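Local coordinates for protein probable zinc protease PqqL (PDB 6OFT) that probably cleaves peptides as a zinc-dependent periplasmic endopeptidase of the M16 family, this chain being its first half, at residues M59-T64 / S118-A123; H241-I246 / D429-Q434; A258-L263 / S319-V324. All coordinates share one frame; numbering follows the deposited sequence.

Contact 1. Residues M59-T64 / S118-A123; sequences MMFNGT and SEWSNA
Trp120, near the C-terminal end of helix 107-122, lays its indole against Met60 and Phe61 in the turn that follows helix 52-59, the helix carrying the inverted zinc-binding HxxEH motif of M16 peptidases. Met60 CB sits over one face of the indole, 3.9 Å from the centroid of the Trp120 five-membered ring and offset toward its rim, a CH-pi contact. The bend at chi2 (-53°) turns the sulfur aside, so Met60 SD meets the ring only obliquely, a Met-aromatic contact, and lies 3.6 Å from the backbone O of Trp120. Phe61 meets the far end of the indole, its CE1 3.5 Å from Trp120 CZ2, the two ring planes inclined at 65°. Phe61 also packs edge-to-face on Phe83, and its side chain lies about 5 Å from that of Glu57, the predicted proton acceptor, which is consistent with the indole backing Phe61 beside the predicted active site. A weak, bent hydrogen bond from Trp120 NE1 to Met60 O adds a polar tie. Farther along, the Thr64 side chain crosses that of Glu119. Glu119 OE2 is held by Lys65 and Thr66, while OE1 accepts the Thr64 hydroxyl on its anti side, with Thr64 OG1 to Glu119 OE1 2.8 Å and the donor 16° out of the carboxylate plane.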
loop_
_atom_site.group_PDB
_atom_site.type_symbol
_atom_site.label_atom_id
_atom_site.label_comp_id
_atom_site.label_asym_id
_atom_site.label_seq_id
_atom_site.Cartn_x
_atom_site.Cartn_y
_atom_site.Cartn_z
ATOM N N MET A 59 -0.228 15.348 17.222
ATOM C CA MET A 59 -0.320 15.705 18.641
ATOM C C MET A 59 0.469 14.778 19.571
ATOM O O MET A 59 0.684 15.145 20.726
ATOM C CB MET A 59 -1.786 15.828 19.105
ATOM C CG MET A 59 -2.543 17.044 18.551
ATOM S SD MET A 59 -1.709 18.654 18.649
ATOM C CE MET A 59 -1.314 18.742 20.451
ATOM N N MET A 60 0.944 13.610 19.077
ATOM C CA MET A 60 1.729 12.684 19.907
ATOM C C MET A 60 3.117 13.246 20.210
ATOM O O MET A 60 3.711 12.940 21.247
ATOM C CB MET A 60 1.833 11.286 19.256
ATOM C CG MET A 60 0.504 10.529 19.186
ATOM S SD MET A 60 -0.415 10.368 20.740
ATOM C CE MET A 60 -1.684 11.577 20.463
ATOM N N PHE A 61 3.598 14.120 19.330
ATOM C CA PHE A 61 4.907 14.754 19.451
ATOM C C PHE A 61 4.819 16.130 20.105
ATOM O O PHE A 61 5.821 16.847 20.128
ATOM C CB PHE A 61 5.570 14.840 18.057
ATOM C CG PHE A 61 5.678 13.489 17.386
ATOM C CD1 PHE A 61 6.745 12.640 17.664
ATOM C CD2 PHE A 61 4.701 13.055 16.498
ATOM C CE1 PHE A 61 6.838 11.390 17.048
ATOM C CE2 PHE A 61 4.784 11.795 15.906
ATOM C CZ PHE A 61 5.855 10.973 16.182
ATOM N N ASN A 62 3.649 16.500 20.659
ATOM C CA ASN A 62 3.502 17.827 21.245
ATOM C C ASN A 62 2.973 17.850 22.693
ATOM O O ASN A 62 2.511 18.890 23.158
ATOM C CB ASN A 62 2.659 18.728 20.320
ATOM C CG ASN A 62 3.395 19.054 19.047
ATOM O OD1 ASN A 62 4.291 19.909 19.015
ATOM N ND2 ASN A 62 3.066 18.349 17.979
ATOM N N GLY A 63 3.112 16.746 23.410
ATOM C CA GLY A 63 2.725 16.706 24.810
ATOM C C GLY A 63 2.102 15.433 25.330
ATOM O O GLY A 63 1.084 14.962 24.821
ATOM N N THR A 64 2.704 14.892 26.384
ATOM C CA THR A 64 2.192 13.730 27.117
ATOM C C THR A 64 2.251 14.134 28.592
ATOM O O THR A 64 2.796 15.199 28.901
ATOM C CB THR A 64 2.962 12.410 26.834
ATOM O OG1 THR A 64 4.221 12.410 27.509
ATOM C CG2 THR A 64 3.121 12.081 25.334
ATOM N N SER A 118 4.484 3.954 25.725
ATOM C CA SER A 118 3.460 3.740 26.747
ATOM C C SER A 118 2.543 4.985 26.921
ATOM O O SER A 118 1.327 4.839 27.023
ATOM C CB SER A 118 4.111 3.369 28.070
ATOM O OG SER A 118 3.133 2.914 28.984
ATOM N N GLU A 119 3.127 6.191 26.880
ATOM C CA GLU A 119 2.408 7.455 26.986
ATOM C C GLU A 119 1.715 7.865 25.697
ATOM O O GLU A 119 0.691 8.531 25.759
ATOM C CB GLU A 119 3.315 8.573 27.512
ATOM C CG GLU A 119 3.868 8.219 28.881
ATOM C CD GLU A 119 3.758 9.318 29.910
ATOM O OE1 GLU A 119 3.639 10.504 29.525
ATOM O OE2 GLU A 119 3.790 8.982 31.114
ATOM N N TRP A 120 2.239 7.465 24.524
ATOM C CA TRP A 120 1.526 7.773 23.288
ATOM C C TRP A 120 0.220 6.952 23.280
ATOM O O TRP A 120 -0.791 7.419 22.764
ATOM C CB TRP A 120 2.383 7.411 22.066
ATOM C CG TRP A 120 3.459 8.404 21.733
ATOM C CD1 TRP A 120 3.535 9.709 22.135
ATOM C CD2 TRP A 120 4.598 8.172 20.898
ATOM N NE1 TRP A 120 4.642 10.311 21.579
ATOM C CE2 TRP A 120 5.303 9.394 20.798
ATOM C CE3 TRP A 120 5.080 7.049 20.190
ATOM C CZ2 TRP A 120 6.468 9.526 20.034
ATOM C CZ3 TRP A 120 6.232 7.185 19.429
ATOM C CH2 TRP A 120 6.907 8.414 19.348
ATOM N N SER A 121 0.257 5.737 23.884
ATOM C CA SER A 121 -0.875 4.816 23.968
ATOM C C SER A 121 -2.115 5.355 24.700
ATOM O O SER A 121 -3.224 5.039 24.268
ATOM C CB SER A 121 -0.444 3.490 24.585
ATOM O OG SER A 121 0.489 2.833 23.744
ATOM N N ASN A 122 -1.940 6.125 25.805
ATOM C CA ASN A 122 -3.062 6.637 26.618
ATOM C C ASN A 122 -2.793 7.941 27.416
ATOM O O ASN A 122 -3.668 8.351 28.184
ATOM C CB ASN A 122 -3.541 5.529 27.592
ATOM C CG ASN A 122 -2.628 5.284 28.778
ATOM O OD1 ASN A 122 -1.435 5.632 28.789
ATOM N ND2 ASN A 122 -3.181 4.694 29.822
ATOM N N ALA A 123 -1.603 8.566 27.289
ATOM C CA ALA A 123 -1.299 9.738 28.124
ATOM C C ALA A 123 -0.965 11.034 27.356
ATOM O O ALA A 123 -0.410 11.961 27.955
ATOM C CB ALA A 123 -0.200 9.403 29.122
#

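Contact 2. Residues H241-I246 / D429-Q434; sequences HLRFNI and DAFWEQ
Strands 242-246 and 430-434 run parallel, their axes 4.5 Å apart at closest approach and 16° from exact alignment. Arg243 and Asn245 carry the register from the edge strand: each gives its N-H to strand 430-434, Arg243 N to Ala430 O and Asn245 N to Trp432 O, and each takes one back through its carbonyl, from Trp432 N and Gln434 N. On the face shared by Leu242, Phe244 and Trp432, the Phe244 ring and the indole project together from neighbouring strands. The planes of the Phe244 ring and the Trp432 five-membered ring are only 15° apart but offset, with little face overlap, and the closest approach is Phe244 CE2 to Trp432 CD1, 3.4 Å. The Arg243 side chain, on the other face, bends at chi2 and chi3 and turns back along the strands. Its NE and NH2 both grip His241 O, side-on, while NH2 also forms a salt bridge to Asp429 OD2 at 2.7 Å. OD2 lies in the guanidinium plane, whereas NH2 approaches from above the carboxylate plane; the hydrogen bond within this salt bridge is nearly straight. Replacing Arg243 with a leucine would probably leave His241 O without these two donors and Asp429 with one cation fewer. A water joins Asn245 ND2 to Glu433 OE1, an oxygen also paired with Arg156. Asp429 OD2 has a second cation in Arg262, so the carboxylate shared between two arginines is likely to stay ionised and ties the edge strand electrostatically to the sheet's interior.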
loop_
_atom_site.group_PDB
_atom_site.type_symbol
_atom_site.label_atom_id
_atom_site.label_comp_id
_atom_site.label_asym_id
_atom_site.label_seq_id
_atom_site.Cartn_x
_atom_site.Cartn_y
_atom_site.Cartn_z
ATOM N N HIS A 241 -20.052 0.671 -15.422
ATOM C CA HIS A 241 -20.031 1.713 -16.435
ATOM C C HIS A 241 -18.600 1.938 -16.864
ATOM O O HIS A 241 -17.698 1.971 -16.020
ATOM C CB HIS A 241 -20.581 3.036 -15.858
ATOM C CG HIS A 241 -22.040 2.994 -15.519
ATOM N ND1 HIS A 241 -22.480 3.012 -14.199
ATOM C CD2 HIS A 241 -23.116 2.925 -16.338
ATOM C CE1 HIS A 241 -23.801 2.951 -14.264
ATOM N NE2 HIS A 241 -24.229 2.899 -15.529
ATOM N N LEU A 242 -18.406 2.074 -18.148
ATOM C CA LEU A 242 -17.079 2.361 -18.724
ATOM C C LEU A 242 -16.866 3.876 -18.719
ATOM O O LEU A 242 -17.682 4.561 -19.321
ATOM C CB LEU A 242 -17.049 1.828 -20.153
ATOM C CG LEU A 242 -15.730 2.030 -20.885
ATOM C CD1 LEU A 242 -14.589 1.380 -20.126
ATOM C CD2 LEU A 242 -15.807 1.527 -22.315
ATOM N N ARG A 243 -15.811 4.355 -18.106
ATOM C CA ARG A 243 -15.521 5.785 -18.037
ATOM C C ARG A 243 -14.297 6.163 -18.836
ATOM O O ARG A 243 -13.519 5.295 -19.230
ATOM C CB ARG A 243 -15.386 6.261 -16.581
ATOM C CG ARG A 243 -16.650 6.133 -15.766
ATOM C CD ARG A 243 -16.266 5.553 -14.434
ATOM N NE ARG A 243 -16.548 4.135 -14.382
ATOM C CZ ARG A 243 -15.987 3.278 -13.535
ATOM N NH1 ARG A 243 -15.088 3.694 -12.655
ATOM N NH2 ARG A 243 -16.314 1.999 -13.570
ATOM N N PHE A 244 -14.136 7.470 -19.097
ATOM C CA PHE A 244 -13.024 7.988 -19.892
ATOM C C PHE A 244 -12.486 9.246 -19.255
ATOM O O PHE A 244 -13.270 10.099 -18.850
ATOM C CB PHE A 244 -13.487 8.299 -21.334
ATOM C CG PHE A 244 -13.848 7.090 -22.160
ATOM C CD1 PHE A 244 -15.132 6.552 -22.116
ATOM C CD2 PHE A 244 -12.922 6.515 -23.021
ATOM C CE1 PHE A 244 -15.460 5.421 -22.856
ATOM C CE2 PHE A 244 -13.256 5.391 -23.783
ATOM C CZ PHE A 244 -14.525 4.852 -23.696
ATOM N N ASN A 245 -11.157 9.379 -19.194
ATOM C CA ASN A 245 -10.514 10.564 -18.615
ATOM C C ASN A 245 -9.238 10.959 -19.351
ATOM O O ASN A 245 -8.513 10.103 -19.850
ATOM C CB ASN A 245 -10.164 10.321 -17.132
ATOM C CG ASN A 245 -9.863 11.590 -16.363
ATOM O OD1 ASN A 245 -10.252 12.683 -16.750
ATOM N ND2 ASN A 245 -9.160 11.475 -15.260
ATOM N N ILE A 246 -8.966 12.261 -19.405
ATOM C CA ILE A 246 -7.723 12.792 -19.961
ATOM C C ILE A 246 -7.155 13.689 -18.874
ATOM O O ILE A 246 -7.858 14.582 -18.390
ATOM C CB ILE A 246 -7.846 13.503 -21.348
ATOM C CG1 ILE A 246 -8.407 12.558 -22.446
ATOM C CG2 ILE A 246 -6.487 14.108 -21.795
ATOM C CD1 ILE A 246 -8.983 13.336 -23.736
ATOM N N ASP A 429 -16.621 -2.641 -14.755
ATOM C CA ASP A 429 -16.060 -1.603 -13.911
ATOM C C ASP A 429 -14.671 -1.246 -14.412
ATOM O O ASP A 429 -13.659 -1.750 -13.933
ATOM C CB ASP A 429 -16.141 -1.985 -12.412
ATOM C CG ASP A 429 -15.901 -0.848 -11.448
ATOM O OD1 ASP A 429 -16.326 -0.969 -10.274
ATOM O OD2 ASP A 429 -15.267 0.166 -11.856
ATOM N N ALA A 430 -14.687 -0.369 -15.395
ATOM C CA ALA A 430 -13.454 0.020 -16.099
ATOM C C ALA A 430 -13.394 1.487 -16.524
ATOM O O ALA A 430 -14.442 2.086 -16.605
ATOM C CB ALA A 430 -13.233 -0.866 -17.289
ATOM N N PHE A 431 -12.189 1.984 -16.777
ATOM C CA PHE A 431 -12.014 3.329 -17.299
ATOM C C PHE A 431 -10.739 3.462 -18.132
ATOM O O PHE A 431 -9.701 2.891 -17.783
ATOM C CB PHE A 431 -12.116 4.421 -16.209
ATOM C CG PHE A 431 -11.012 4.491 -15.181
ATOM C CD1 PHE A 431 -11.137 3.835 -13.953
ATOM C CD2 PHE A 431 -9.882 5.276 -15.399
ATOM C CE1 PHE A 431 -10.139 3.946 -12.979
ATOM C CE2 PHE A 431 -8.872 5.367 -14.433
ATOM C CZ PHE A 431 -9.017 4.721 -13.221
ATOM N N TRP A 432 -10.859 4.195 -19.222
ATOM C CA TRP A 432 -9.739 4.552 -20.123
ATOM C C TRP A 432 -9.126 5.853 -19.629
ATOM O O TRP A 432 -9.866 6.727 -19.262
ATOM C CB TRP A 432 -10.204 4.711 -21.567
ATOM C CG TRP A 432 -10.436 3.407 -22.245
ATOM C CD1 TRP A 432 -11.621 2.777 -22.391
ATOM C CD2 TRP A 432 -9.447 2.555 -22.833
ATOM N NE1 TRP A 432 -11.438 1.601 -23.039
ATOM C CE2 TRP A 432 -10.120 1.427 -23.320
ATOM C CE3 TRP A 432 -8.069 2.638 -23.006
ATOM C CZ2 TRP A 432 -9.464 0.387 -23.963
ATOM C CZ3 TRP A 432 -7.424 1.614 -23.642
ATOM C CH2 TRP A 432 -8.107 0.496 -24.105
ATOM N N GLU A 433 -7.827 5.956 -19.647
ATOM C CA GLU A 433 -7.179 7.175 -19.210
ATOM C C GLU A 433 -5.980 7.549 -20.071
ATOM O O GLU A 433 -5.125 6.715 -20.342
ATOM C CB GLU A 433 -6.760 7.034 -17.742
ATOM C CG GLU A 433 -6.176 8.292 -17.127
ATOM C CD GLU A 433 -5.393 7.953 -15.882
ATOM O OE1 GLU A 433 -6.011 7.904 -14.796
ATOM O OE2 GLU A 433 -4.175 7.693 -15.995
ATOM N N GLN A 434 -5.909 8.820 -20.455
ATOM C CA GLN A 434 -4.781 9.366 -21.192
ATOM C C GLN A 434 -4.144 10.469 -20.382
ATOM O O GLN A 434 -4.841 11.217 -19.707
ATOM C CB GLN A 434 -5.187 9.877 -22.576
ATOM C CG GLN A 434 -5.265 8.749 -23.605
ATOM C CD GLN A 434 -5.989 9.154 -24.853
ATOM O OE1 GLN A 434 -5.426 9.180 -25.947
ATOM N NE2 GLN A 434 -7.261 9.463 -24.723
HETATM O O HOH W 1 -8.877 8.739 -22.379
HETATM O O HOH W 2 -8.477 8.878 -14.427
#

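Contact 3. Residues A258-L263 / S319-V324; sequences ALYYRL and SLFFRV
Two adjacent interior strands of the five-stranded mixed sheet in the second M16 domain of this half, the one assigned to the inactive-domain family, meet here as an antiparallel pair. Leu259 with Phe322 and Tyr261 with Leu320 are the hydrogen-bonded pairs, each closed by two N-H to O bonds of 2.8 to 2.9 Å between the N of one residue and the O of the other. Tyr261 O takes a further bond from Ser319 OG, whose hydroxyl reaches it from the opposite face of the carbonyl plane to Leu320 N. Tyr260 and Phe321 form a non-hydrogen-bonded pair. Phe321 CB lies over the Tyr260 face, 3.5 Å from the ring centroid; chi1 of 65° then swings the Phe321 ring alongside that of Tyr260. The two ring planes are 28° apart and slid past one another, so that Tyr260 OH comes over the centre of the Phe321 ring. The same hydroxyl, at the edge of the Arg323 guanidinium, accepts a weak bond from Arg323 NH2 at 2.8 Å. Ala258 CB covers one face of that group, 3.7 Å from Arg323 CZ. Beyond it, Arg323 NH2 forms a salt bridge with Glu433. On the other side of the pair, strand 303-314 continues the sheet, while Tyr260 stacks on Phe431 of strand 430-436. The face bearing Tyr260 and Ser319 packs on helix 148-160; the one with Leu259 and Phe322 rests on helix 331-348.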
loop_
_atom_site.group_PDB
_atom_site.type_symbol
_atom_site.label_atom_id
_atom_site.label_comp_id
_atom_site.label_asym_id
_atom_site.label_seq_id
_atom_site.Cartn_x
_atom_site.Cartn_y
_atom_site.Cartn_z
ATOM N N ALA A 258 -3.844 4.281 -20.618
ATOM C CA ALA A 258 -4.009 3.147 -19.730
ATOM C C ALA A 258 -5.471 2.698 -19.654
ATOM O O ALA A 258 -6.385 3.524 -19.759
ATOM C CB ALA A 258 -3.489 3.499 -18.335
ATOM N N LEU A 259 -5.669 1.407 -19.495
ATOM C CA LEU A 259 -7.007 0.828 -19.225
ATOM C C LEU A 259 -6.985 0.300 -17.784
ATOM O O LEU A 259 -6.086 -0.459 -17.485
ATOM C CB LEU A 259 -7.322 -0.296 -20.203
ATOM C CG LEU A 259 -8.594 -1.083 -19.904
ATOM C CD1 LEU A 259 -9.803 -0.181 -19.860
ATOM C CD2 LEU A 259 -8.816 -2.183 -20.918
ATOM N N TYR A 260 -7.890 0.757 -16.942
ATOM C CA TYR A 260 -7.998 0.357 -15.544
ATOM C C TYR A 260 -9.249 -0.477 -15.338
ATOM O O TYR A 260 -10.324 -0.091 -15.794
ATOM C CB TYR A 260 -8.128 1.596 -14.646
ATOM C CG TYR A 260 -6.855 2.381 -14.403
ATOM C CD1 TYR A 260 -6.357 3.255 -15.367
ATOM C CD2 TYR A 260 -6.209 2.337 -13.168
ATOM C CE1 TYR A 260 -5.214 4.019 -15.133
ATOM C CE2 TYR A 260 -5.057 3.089 -12.926
ATOM C CZ TYR A 260 -4.544 3.903 -13.924
ATOM O OH TYR A 260 -3.405 4.639 -13.696
ATOM N N TYR A 261 -9.095 -1.582 -14.660
ATOM C CA TYR A 261 -10.217 -2.450 -14.250
ATOM C C TYR A 261 -10.291 -2.380 -12.717
ATOM O O TYR A 261 -9.255 -2.241 -12.121
ATOM C CB TYR A 261 -10.014 -3.890 -14.716
ATOM C CG TYR A 261 -10.196 -4.148 -16.187
ATOM C CD1 TYR A 261 -11.451 -4.244 -16.749
ATOM C CD2 TYR A 261 -9.112 -4.317 -17.020
ATOM C CE1 TYR A 261 -11.638 -4.487 -18.092
ATOM C CE2 TYR A 261 -9.277 -4.567 -18.367
ATOM C CZ TYR A 261 -10.543 -4.644 -18.908
ATOM O OH TYR A 261 -10.738 -4.888 -20.226
ATOM N N ARG A 262 -11.455 -2.436 -12.117
ATOM C CA ARG A 262 -11.594 -2.421 -10.661
ATOM C C ARG A 262 -12.253 -3.736 -10.279
ATOM O O ARG A 262 -13.210 -4.156 -10.921
ATOM C CB ARG A 262 -12.413 -1.221 -10.149
ATOM C CG ARG A 262 -11.885 0.165 -10.564
ATOM C CD ARG A 262 -12.508 1.292 -9.740
ATOM N NE ARG A 262 -13.945 1.092 -9.522
ATOM C CZ ARG A 262 -14.589 1.387 -8.398
ATOM N NH1 ARG A 262 -13.939 1.941 -7.377
ATOM N NH2 ARG A 262 -15.886 1.140 -8.285
ATOM N N LEU A 263 -11.723 -4.405 -9.261
ATOM C CA LEU A 263 -12.245 -5.727 -8.875
ATOM C C LEU A 263 -11.980 -6.042 -7.399
ATOM O O LEU A 263 -11.037 -5.477 -6.837
ATOM C CB LEU A 263 -11.611 -6.826 -9.779
ATOM C CG LEU A 263 -10.079 -7.020 -9.719
ATOM C CD1 LEU A 263 -9.706 -8.443 -10.038
ATOM C CD2 LEU A 263 -9.347 -6.078 -10.679
ATOM N N SER A 319 -7.357 -2.358 -8.192
ATOM C CA SER A 319 -7.408 -2.008 -9.593
ATOM C C SER A 319 -6.261 -2.658 -10.313
ATOM O O SER A 319 -5.120 -2.637 -9.841
ATOM C CB SER A 319 -7.382 -0.506 -9.823
ATOM O OG SER A 319 -7.567 -0.256 -11.209
ATOM N N LEU A 320 -6.567 -3.248 -11.460
ATOM C CA LEU A 320 -5.582 -3.817 -12.359
ATOM C C LEU A 320 -5.569 -2.914 -13.584
ATOM O O LEU A 320 -6.601 -2.755 -14.240
ATOM C CB LEU A 320 -5.970 -5.247 -12.752
ATOM C CG LEU A 320 -5.182 -6.395 -12.144
ATOM C CD1 LEU A 320 -5.539 -6.593 -10.693
ATOM C CD2 LEU A 320 -5.494 -7.676 -12.873
ATOM N N PHE A 321 -4.425 -2.272 -13.865
ATOM C CA PHE A 321 -4.317 -1.416 -15.044
ATOM C C PHE A 321 -3.257 -1.876 -16.047
ATOM O O PHE A 321 -2.263 -2.500 -15.670
ATOM C CB PHE A 321 -4.117 0.057 -14.677
ATOM C CG PHE A 321 -2.840 0.426 -13.963
ATOM C CD1 PHE A 321 -1.713 0.815 -14.678
ATOM C CD2 PHE A 321 -2.782 0.447 -12.572
ATOM C CE1 PHE A 321 -0.533 1.164 -14.018
ATOM C CE2 PHE A 321 -1.609 0.821 -11.913
ATOM C CZ PHE A 321 -0.500 1.198 -12.641
ATOM N N PHE A 322 -3.452 -1.515 -17.320
ATOM C CA PHE A 322 -2.536 -1.835 -18.417
ATOM C C PHE A 322 -2.185 -0.525 -19.087
ATOM O O PHE A 322 -3.058 0.141 -19.633
ATOM C CB PHE A 322 -3.171 -2.840 -19.391
ATOM C CG PHE A 322 -3.619 -4.117 -18.718
ATOM C CD1 PHE A 322 -4.921 -4.253 -18.242
ATOM C CD2 PHE A 322 -2.741 -5.179 -18.549
ATOM C CE1 PHE A 322 -5.329 -5.419 -17.589
ATOM C CE2 PHE A 322 -3.148 -6.352 -17.900
ATOM C CZ PHE A 322 -4.440 -6.467 -17.427
ATOM N N ARG A 323 -0.912 -0.128 -18.990
ATOM C CA ARG A 323 -0.426 1.145 -19.504
ATOM C C ARG A 323 0.643 1.019 -20.578
ATOM O O ARG A 323 1.504 0.148 -20.495
ATOM C CB ARG A 323 0.078 2.003 -18.327
ATOM C CG ARG A 323 0.605 3.392 -18.722
ATOM C CD ARG A 323 1.116 4.171 -17.527
ATOM N NE ARG A 323 0.061 4.462 -16.552
ATOM C CZ ARG A 323 -0.842 5.427 -16.690
ATOM N NH1 ARG A 323 -0.837 6.200 -17.771
ATOM N NH2 ARG A 323 -1.758 5.627 -15.750
ATOM N N VAL A 324 0.582 1.916 -21.585
ATOM C CA VAL A 324 1.580 2.056 -22.636
ATOM C C VAL A 324 2.002 3.534 -22.642
ATOM O O VAL A 324 1.151 4.417 -22.790
ATOM C CB VAL A 324 1.138 1.543 -24.041
ATOM C CG1 VAL A 324 2.101 2.017 -25.125
ATOM C CG2 VAL A 324 1.023 0.018 -24.075
#

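Contact 1 comes first along the chain, in the domain with the predicted zinc site; contacts 2 and 3 follow, on the opposite side of the chain's centre, with at least about 30 Å between their nearest atoms and those of contact 1. Contacts 2 and 3 share one five-stranded sheet, their centres 9 Å apart: strand 430-436 lies between 242-248 and 256-264, and 317-326 comes next. Both strands of contact 3 fall, in sequence, between the two segments of contact 2, so a late strand is inserted between two strands that are consecutive and come much earlier in the chain. The sheet is thus completed only by residues following the long helical stretch, tying that region back to the second domain.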